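Local coordinates for putative uncharacterized protein (Mycobacterium avium, PDB 2Z6V), which is a sulfotransferase, STF9, that probably transfers a sulfuryl group from the donor PAPS to an acceptor whose identity is not established, at residues L282-L285 with W286-P289; G305-A308 with M309-R313. One frame throughout, in Å; residues are numbered along the deposited sequence.

Contact 1 of 2, residues L282-L285 with W286-P289. With PLM (palmitic acid), chain C.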
ATOM      1  N   LEU A 282      -1.239  -3.833 -13.752  1.00 32.47           N
ATOM      2  CA  LEU A 282      -1.229  -2.508 -13.128  1.00 32.17           C
ATOM      3  C   LEU A 282      -2.173  -1.584 -13.879  1.00 32.05           C
ATOM      4  O   LEU A 282      -2.999  -0.912 -13.269  1.00 32.79           O
ATOM      5  CB  LEU A 282       0.181  -1.891 -13.115  1.00 28.28           C
ATOM      6  CG  LEU A 282       0.218  -0.491 -12.481  1.00 26.93           C
ATOM      7  CD1 LEU A 282      -0.340  -0.565 -11.067  1.00 25.19           C
ATOM      8  CD2 LEU A 282       1.632   0.055 -12.453  1.00 26.78           C
ATOM      9  N   CYS A 283      -2.045  -1.562 -15.202  1.00 33.29           N
ATOM     10  CA  CYS A 283      -2.888  -0.727 -16.055  1.00 36.09           C
ATOM     11  C   CYS A 283      -4.362  -1.051 -15.863  1.00 37.60           C
ATOM     12  O   CYS A 283      -5.226  -0.169 -15.908  1.00 36.00           O
ATOM     13  CB  CYS A 283      -2.538  -0.942 -17.529  1.00 36.75           C
ATOM     14  SG  CYS A 283      -0.917  -0.352 -18.017  1.00 38.51           S
ATOM     15  N   ASN A 284      -4.645  -2.331 -15.663  1.00 38.62           N
ATOM     16  CA  ASN A 284      -6.009  -2.770 -15.475  1.00 41.18           C
ATOM     17  C   ASN A 284      -6.509  -2.319 -14.108  1.00 40.90           C
ATOM     18  O   ASN A 284      -7.661  -1.898 -13.961  1.00 42.15           O
ATOM     19  CB  ASN A 284      -6.080  -4.295 -15.612  1.00 45.13           C
ATOM     20  CG  ASN A 284      -7.494  -4.825 -15.491  1.00 48.73           C
ATOM     21  OD1 ASN A 284      -8.401  -4.367 -16.192  1.00 48.94           O
ATOM     22  ND2 ASN A 284      -7.688  -5.800 -14.603  1.00 49.61           N
ATOM     23  N   LEU A 285      -5.632  -2.392 -13.110  1.00 38.81           N
ATOM     24  CA  LEU A 285      -5.991  -1.997 -11.755  1.00 36.54           C
ATOM     25  C   LEU A 285      -6.485  -0.559 -11.718  1.00 35.29           C
ATOM     26  O   LEU A 285      -7.413  -0.230 -10.972  1.00 33.02           O
ATOM     27  CB  LEU A 285      -4.782  -2.135 -10.819  1.00 37.36           C
ATOM     28  CG  LEU A 285      -5.027  -1.874  -9.326  1.00 34.57           C
ATOM     29  CD1 LEU A 285      -5.952  -2.947  -8.785  1.00 33.87           C
ATOM     30  CD2 LEU A 285      -3.719  -1.876  -8.558  1.00 32.87           C
ATOM     31  N   TRP A 286      -5.862   0.288 -12.533  1.00 34.84           N
ATOM     32  CA  TRP A 286      -6.202   1.706 -12.580  1.00 35.36           C
ATOM     33  C   TRP A 286      -7.597   2.030 -13.094  1.00 35.30           C
ATOM     34  O   TRP A 286      -8.120   3.119 -12.849  1.00 34.66           O
ATOM     35  CB  TRP A 286      -5.189   2.468 -13.432  1.00 35.17           C
ATOM     36  CG  TRP A 286      -3.826   2.570 -12.848  1.00 36.67           C
ATOM     37  CD1 TRP A 286      -3.475   2.434 -11.535  1.00 36.82           C
ATOM     38  CD2 TRP A 286      -2.627   2.903 -13.550  1.00 38.14           C
ATOM     39  NE1 TRP A 286      -2.130   2.664 -11.377  1.00 35.32           N
ATOM     40  CE2 TRP A 286      -1.586   2.955 -12.599  1.00 36.82           C
ATOM     41  CE3 TRP A 286      -2.330   3.166 -14.894  1.00 37.13           C
ATOM     42  CZ2 TRP A 286      -0.273   3.260 -12.948  1.00 37.06           C
ATOM     43  CZ3 TRP A 286      -1.019   3.471 -15.241  1.00 37.26           C
ATOM     44  CH2 TRP A 286      -0.009   3.515 -14.271  1.00 37.41           C
ATOM     45  N   ARG A 287      -8.205   1.095 -13.808  1.00 34.91           N
ATOM     46  CA  ARG A 287      -9.523   1.342 -14.350  1.00 34.61           C
ATOM     47  C   ARG A 287     -10.573   1.652 -13.289  1.00 35.69           C
ATOM     48  O   ARG A 287     -11.396   2.554 -13.473  1.00 35.13           O
ATOM     49  CB  ARG A 287      -9.951   0.164 -15.218  1.00 33.79           C
ATOM     50  CG  ARG A 287      -9.266   0.151 -16.580  1.00 33.95           C
ATOM     51  CD  ARG A 287      -9.687  -1.067 -17.368  1.00 36.29           C
ATOM     52  NE  ARG A 287      -9.035  -1.158 -18.676  1.00 37.52           N
ATOM     53  CZ  ARG A 287      -9.283  -0.357 -19.709  1.00 34.32           C
ATOM     54  NH1 ARG A 287     -10.176   0.620 -19.608  1.00 31.83           N
ATOM     55  NH2 ARG A 287      -8.635  -0.544 -20.851  1.00 31.23           N
ATOM     56  N   LEU A 288     -10.539   0.935 -12.170  1.00 36.89           N
ATOM     57  CA  LEU A 288     -11.515   1.166 -11.114  1.00 37.81           C
ATOM     58  C   LEU A 288     -11.513   2.612 -10.586  1.00 38.06           C
ATOM     59  O   LEU A 288     -12.544   3.284 -10.634  1.00 38.65           O
ATOM     60  CB  LEU A 288     -11.312   0.158  -9.976  1.00 39.40           C
ATOM     61  CG  LEU A 288     -12.250   0.275  -8.767  1.00 43.79           C
ATOM     62  CD1 LEU A 288     -13.690   0.534  -9.211  1.00 44.66           C
ATOM     63  CD2 LEU A 288     -12.162  -1.005  -7.948  1.00 43.74           C
ATOM     64  N   PRO A 289     -10.369   3.117 -10.082  1.00 37.50           N
ATOM     65  CA  PRO A 289     -10.427   4.503  -9.600  1.00 37.19           C
ATOM     66  C   PRO A 289     -10.693   5.529 -10.705  1.00 36.87           C
ATOM     67  O   PRO A 289     -11.255   6.594 -10.448  1.00 36.86           O
ATOM     68  CB  PRO A 289      -9.075   4.697  -8.895  1.00 35.45           C
ATOM     69  CG  PRO A 289      -8.188   3.708  -9.540  1.00 36.96           C
ATOM     70  CD  PRO A 289      -9.082   2.496  -9.725  1.00 37.58           C
TER
HETATM   71  C1  PLM C 700      -1.055   5.042  -9.062  1.00 68.21           C
HETATM   72  O1  PLM C 700      -0.543   5.684 -10.005  1.00 68.45           O
HETATM   73  O2  PLM C 700      -1.732   5.524  -8.129  1.00 69.19           O
HETATM   74  C2  PLM C 700      -0.842   3.525  -9.041  1.00 65.87           C
HETATM   75  C3  PLM C 700       0.632   3.170  -9.237  1.00 62.02           C
HETATM   76  C4  PLM C 700       0.898   1.670  -9.088  1.00 61.68           C
HETATM   77  C5  PLM C 700       0.524   1.165  -7.693  1.00 58.54           C
HETATM   78  C6  PLM C 700      -0.980   0.912  -7.562  1.00 59.44           C
HETATM   79  C7  PLM C 700      -1.360   0.720  -6.093  1.00 57.86           C
HETATM   80  C8  PLM C 700      -1.317   2.054  -5.346  1.00 58.29           C
HETATM   81  C9  PLM C 700      -0.728   1.856  -3.949  1.00 58.87           C
HETATM   82  CA  PLM C 700      -1.437   0.729  -3.196  1.00 60.30           C
HETATM   83  CB  PLM C 700      -0.575   0.197  -2.048  1.00 56.70           C
HETATM   84  CC  PLM C 700       0.786  -0.249  -2.584  1.00 55.57           C
HETATM   85  CD  PLM C 700       1.712   0.953  -2.789  1.00 57.27           C
HETATM   86  CE  PLM C 700       2.843   0.654  -3.776  1.00 52.86           C
HETATM   87  CF  PLM C 700       2.271   0.398  -5.171  1.00 53.76           C
HETATM   88  CG  PLM C 700       3.374   0.238  -6.218  1.00 50.34           C

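Contact 2 of 2, residues G305-A308 with M309-R313. With PLM (palmitic acid), chain C.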
ATOM      1  N   GLY A 305      -0.354   2.916 -20.685  1.00 46.28           N
ATOM      2  CA  GLY A 305       0.684   1.909 -20.785  1.00 45.29           C
ATOM      3  C   GLY A 305       2.080   2.466 -20.574  1.00 45.80           C
ATOM      4  O   GLY A 305       2.891   1.834 -19.904  1.00 45.01           O
ATOM      5  N   ARG A 306       2.375   3.636 -21.137  1.00 45.70           N
ATOM      6  CA  ARG A 306       3.697   4.220 -20.955  1.00 48.52           C
ATOM      7  C   ARG A 306       3.908   4.703 -19.527  1.00 47.72           C
ATOM      8  O   ARG A 306       5.037   4.685 -19.030  1.00 47.43           O
ATOM      9  CB  ARG A 306       3.959   5.370 -21.939  1.00 51.96           C
ATOM     10  CG  ARG A 306       2.774   6.250 -22.219  1.00 59.82           C
ATOM     11  CD  ARG A 306       1.869   5.607 -23.262  1.00 66.19           C
ATOM     12  NE  ARG A 306       2.154   6.057 -24.626  1.00 69.96           N
ATOM     13  CZ  ARG A 306       1.922   7.289 -25.076  1.00 71.17           C
ATOM     14  NH1 ARG A 306       1.400   8.212 -24.274  1.00 69.97           N
ATOM     15  NH2 ARG A 306       2.204   7.597 -26.336  1.00 72.67           N
ATOM     16  N   LEU A 307       2.835   5.133 -18.865  1.00 46.98           N
ATOM     17  CA  LEU A 307       2.958   5.581 -17.481  1.00 46.49           C
ATOM     18  C   LEU A 307       3.243   4.354 -16.613  1.00 46.03           C
ATOM     19  O   LEU A 307       4.120   4.384 -15.748  1.00 45.43           O
ATOM     20  CB  LEU A 307       1.677   6.289 -17.006  1.00 47.24           C
ATOM     21  CG  LEU A 307       1.557   6.601 -15.495  1.00 50.53           C
ATOM     22  CD1 LEU A 307       2.788   7.351 -14.976  1.00 47.21           C
ATOM     23  CD2 LEU A 307       0.286   7.424 -15.243  1.00 51.42           C
ATOM     24  N   ALA A 308       2.513   3.270 -16.857  1.00 43.83           N
ATOM     25  CA  ALA A 308       2.718   2.047 -16.093  1.00 42.91           C
ATOM     26  C   ALA A 308       4.155   1.578 -16.291  1.00 42.67           C
ATOM     27  O   ALA A 308       4.804   1.128 -15.351  1.00 43.53           O
ATOM     28  CB  ALA A 308       1.743   0.964 -16.548  1.00 40.55           C
ATOM     29  N   MET A 309       4.647   1.688 -17.521  1.00 42.19           N
ATOM     30  CA  MET A 309       6.009   1.278 -17.846  1.00 41.55           C
ATOM     31  C   MET A 309       7.019   2.127 -17.084  1.00 39.30           C
ATOM     32  O   MET A 309       7.988   1.614 -16.536  1.00 38.32           O
ATOM     33  CB  MET A 309       6.254   1.422 -19.346  1.00 43.62           C
ATOM     34  CG  MET A 309       7.675   1.122 -19.772  1.00 47.78           C
ATOM     35  SD  MET A 309       7.955   1.549 -21.498  1.00 52.47           S
ATOM     36  CE  MET A 309       7.087   0.233 -22.318  1.00 50.72           C
ATOM     37  N   TRP A 310       6.777   3.431 -17.066  1.00 37.83           N
ATOM     38  CA  TRP A 310       7.634   4.387 -16.379  1.00 36.68           C
ATOM     39  C   TRP A 310       7.659   4.078 -14.879  1.00 37.66           C
ATOM     40  O   TRP A 310       8.720   4.071 -14.251  1.00 38.94           O
ATOM     41  CB  TRP A 310       7.097   5.796 -16.628  1.00 35.88           C
ATOM     42  CG  TRP A 310       7.793   6.889 -15.881  1.00 37.31           C
ATOM     43  CD1 TRP A 310       8.881   7.602 -16.293  1.00 37.08           C
ATOM     44  CD2 TRP A 310       7.421   7.425 -14.605  1.00 37.73           C
ATOM     45  NE1 TRP A 310       9.206   8.558 -15.355  1.00 38.62           N
ATOM     46  CE2 TRP A 310       8.326   8.468 -14.308  1.00 38.66           C
ATOM     47  CE3 TRP A 310       6.406   7.127 -13.685  1.00 38.40           C
ATOM     48  CZ2 TRP A 310       8.248   9.214 -13.128  1.00 39.33           C
ATOM     49  CZ3 TRP A 310       6.326   7.871 -12.513  1.00 39.90           C
ATOM     50  CH2 TRP A 310       7.244   8.903 -12.246  1.00 40.47           C
ATOM     51  N   GLN A 311       6.487   3.819 -14.310  1.00 36.53           N
ATOM     52  CA  GLN A 311       6.385   3.512 -12.894  1.00 35.78           C
ATOM     53  C   GLN A 311       7.066   2.193 -12.544  1.00 36.89           C
ATOM     54  O   GLN A 311       7.754   2.090 -11.522  1.00 37.80           O
ATOM     55  CB  GLN A 311       4.920   3.467 -12.465  1.00 33.05           C
ATOM     56  CG  GLN A 311       4.334   4.826 -12.173  1.00 33.32           C
ATOM     57  CD  GLN A 311       2.930   4.733 -11.612  1.00 31.92           C
ATOM     58  OE1 GLN A 311       2.620   3.814 -10.868  1.00 32.43           O
ATOM     59  NE2 GLN A 311       2.087   5.692 -11.952  1.00 29.73           N
ATOM     60  N   MET A 312       6.873   1.181 -13.380  1.00 36.07           N
ATOM     61  CA  MET A 312       7.494  -0.108 -13.129  1.00 36.82           C
ATOM     62  C   MET A 312       9.015  -0.003 -13.128  1.00 37.17           C
ATOM     63  O   MET A 312       9.676  -0.658 -12.326  1.00 38.30           O
ATOM     64  CB  MET A 312       7.040  -1.142 -14.165  1.00 36.65           C
ATOM     65  CG  MET A 312       5.609  -1.611 -13.954  1.00 37.75           C
ATOM     66  SD  MET A 312       5.364  -2.258 -12.287  1.00 38.33           S
ATOM     67  CE  MET A 312       4.829  -3.935 -12.605  1.00 37.87           C
ATOM     68  N   ARG A 313       9.573   0.819 -14.014  1.00 36.55           N
ATOM     69  CA  ARG A 313      11.022   0.976 -14.070  1.00 36.92           C
ATOM     70  C   ARG A 313      11.579   1.352 -12.691  1.00 36.90           C
ATOM     71  O   ARG A 313      12.581   0.790 -12.246  1.00 37.20           O
ATOM     72  CB  ARG A 313      11.409   2.033 -15.106  1.00 38.64           C
ATOM     73  CG  ARG A 313      12.908   2.266 -15.200  1.00 41.17           C
ATOM     74  CD  ARG A 313      13.299   2.935 -16.510  1.00 46.33           C
ATOM     75  NE  ARG A 313      12.582   4.185 -16.760  1.00 52.40           N
ATOM     76  CZ  ARG A 313      12.658   5.268 -15.989  1.00 55.48           C
ATOM     77  NH1 ARG A 313      13.423   5.265 -14.903  1.00 58.05           N
ATOM     78  NH2 ARG A 313      11.979   6.365 -16.308  1.00 55.99           N
TER
HETATM   79  C1  PLM C 700      -1.055   5.042  -9.062  1.00 68.21           C
HETATM   80  O1  PLM C 700      -0.543   5.684 -10.005  1.00 68.45           O
HETATM   81  O2  PLM C 700      -1.732   5.524  -8.129  1.00 69.19           O
HETATM   82  C2  PLM C 700      -0.842   3.525  -9.041  1.00 65.87           C
HETATM   83  C3  PLM C 700       0.632   3.170  -9.237  1.00 62.02           C
HETATM   84  C4  PLM C 700       0.898   1.670  -9.088  1.00 61.68           C
HETATM   85  C5  PLM C 700       0.524   1.165  -7.693  1.00 58.54           C
HETATM   86  C6  PLM C 700      -0.980   0.912  -7.562  1.00 59.44           C
HETATM   87  C7  PLM C 700      -1.360   0.720  -6.093  1.00 57.86           C
HETATM   88  C8  PLM C 700      -1.317   2.054  -5.346  1.00 58.29           C
HETATM   89  C9  PLM C 700      -0.728   1.856  -3.949  1.00 58.87           C
HETATM   90  CA  PLM C 700      -1.437   0.729  -3.196  1.00 60.30           C
HETATM   91  CB  PLM C 700      -0.575   0.197  -2.048  1.00 56.70           C
HETATM   92  CC  PLM C 700       0.786  -0.249  -2.584  1.00 55.57           C
HETATM   93  CD  PLM C 700       1.712   0.953  -2.789  1.00 57.27           C
HETATM   94  CE  PLM C 700       2.843   0.654  -3.776  1.00 52.86           C
HETATM   95  CF  PLM C 700       2.271   0.398  -5.171  1.00 53.76           C
HETATM   96  CG  PLM C 700       3.374   0.238  -6.218  1.00 50.34           C

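Contact 1 of 2, residues L282-L285 with W286-P289
The indole of Trp286 lies across the end of helix 275-285, with the carbonyl oxygen of Leu282 over one face, 3.6 Å above the ring plane and displaced toward the rim. At an edge, near the ring plane, the first carbons of the bound palmitic acid reach the pyrrole side around NE1; they are modelled too close to that nitrogen for the fit there to be trusted. Cys283 comes in obliquely, its SG 5.5 Å from the centroid of the six-membered ring, a loose sulfur-aromatic contact. Trp286 CG stands anti to its own carbonyl carbon (chi1 -69°), which folds the indole back along the preceding turn and onto Leu282. There the leucine branches meet the ring at a slant: CD2 lies 3.8 Å from Trp286 CZ2, while CD1 lies 3.7 Å from Trp286 NE1 and also faces the lipid.

The backbone bonding changes beneath these side chains: Trp286 N bonds four residues back to Leu282 O (3.2 Å), whereas Arg287 N bonds three residues back to Asn284 O, at 3.0 Å and from above the carbonyl plane. The Asn284 amide and the Arg287 guanidinium planes stand 60° apart, with OD1 3.7 Å from Arg287 CD. The arginine's charged end is engaged by Glu387 in a salt bridge and by Tyr388 through a hydrogen bond.

Chemically the turn is divided: Leu282 and Trp286 offer the ligand mainly hydrocarbon and aromatic surface, whereas Arg287 takes its charge away from the lipid, and its two polar partners anchor the guanidinium.

Contact 2 of 2, residues G305-A308 with M309-R313
Leu307 slants across two side chains of the next helical turn, Trp310 and Gln311, and its CD1 methyl touches both. That methyl is 3.8 Å from CE3 of the Trp310 indole, approaching obliquely, and 3.5 Å from Gln311 NE2. With CG anti to the backbone N, chi1 170° sets the leucine outward from the helix, CD1 leaning toward the glutamine amide. Gln311 runs straight out beyond CG and carries its amide to the carboxylate of palmitic acid, where NE2 donates to O1 at 3.3 Å, N-H...O angle 157°. NE2 also has a weak hydrogen bond to Asp205. The amide oxygen is modelled too close to a lipid carbon, leaving the exact rotation of the amide doubtful, though two partners on NE2 would help to hold it.

Regular i to i+4 bonds support these side chains; the one from Gln311 N to Leu307 O is 2.8 Å long and joins the backbones of the leucine and the glutamine.

Different neighbours meet different side chains of helix 301-326. Trp310 packs with Phe218 and Arg215 of helix 212-219, Met309 against Leu395 and Ile398 of helix 392-405, and Met312 touches Ala278 and Thr279 of helix 275-285 as well as Phe399 of helix 392-405, setting this segment among three other helices.

Overall arrangement
Contacts 1 and 2 come in series along the chain, their centres 13 Å apart on the same side of the molecule's centre. Contact 1 spans the junction of helices 275-285 and 287-293; contact 2 lies within the following helix, 301-326. They touch directly: Cys283 packs on Ala308, and Trp286 CH2 is 3.7 Å from Leu307 CG. Both lie in the chain between strands 267-272 and 331-335, neighbours in the parallel sheet. Helices packed around such a sheet are characteristic of the sulfotransferase fold. Both contacts line the site where palmitic acid is bound in this crystal structure; whether the acceptor binds there is not established, though an apolar acceptor would be consistent with it.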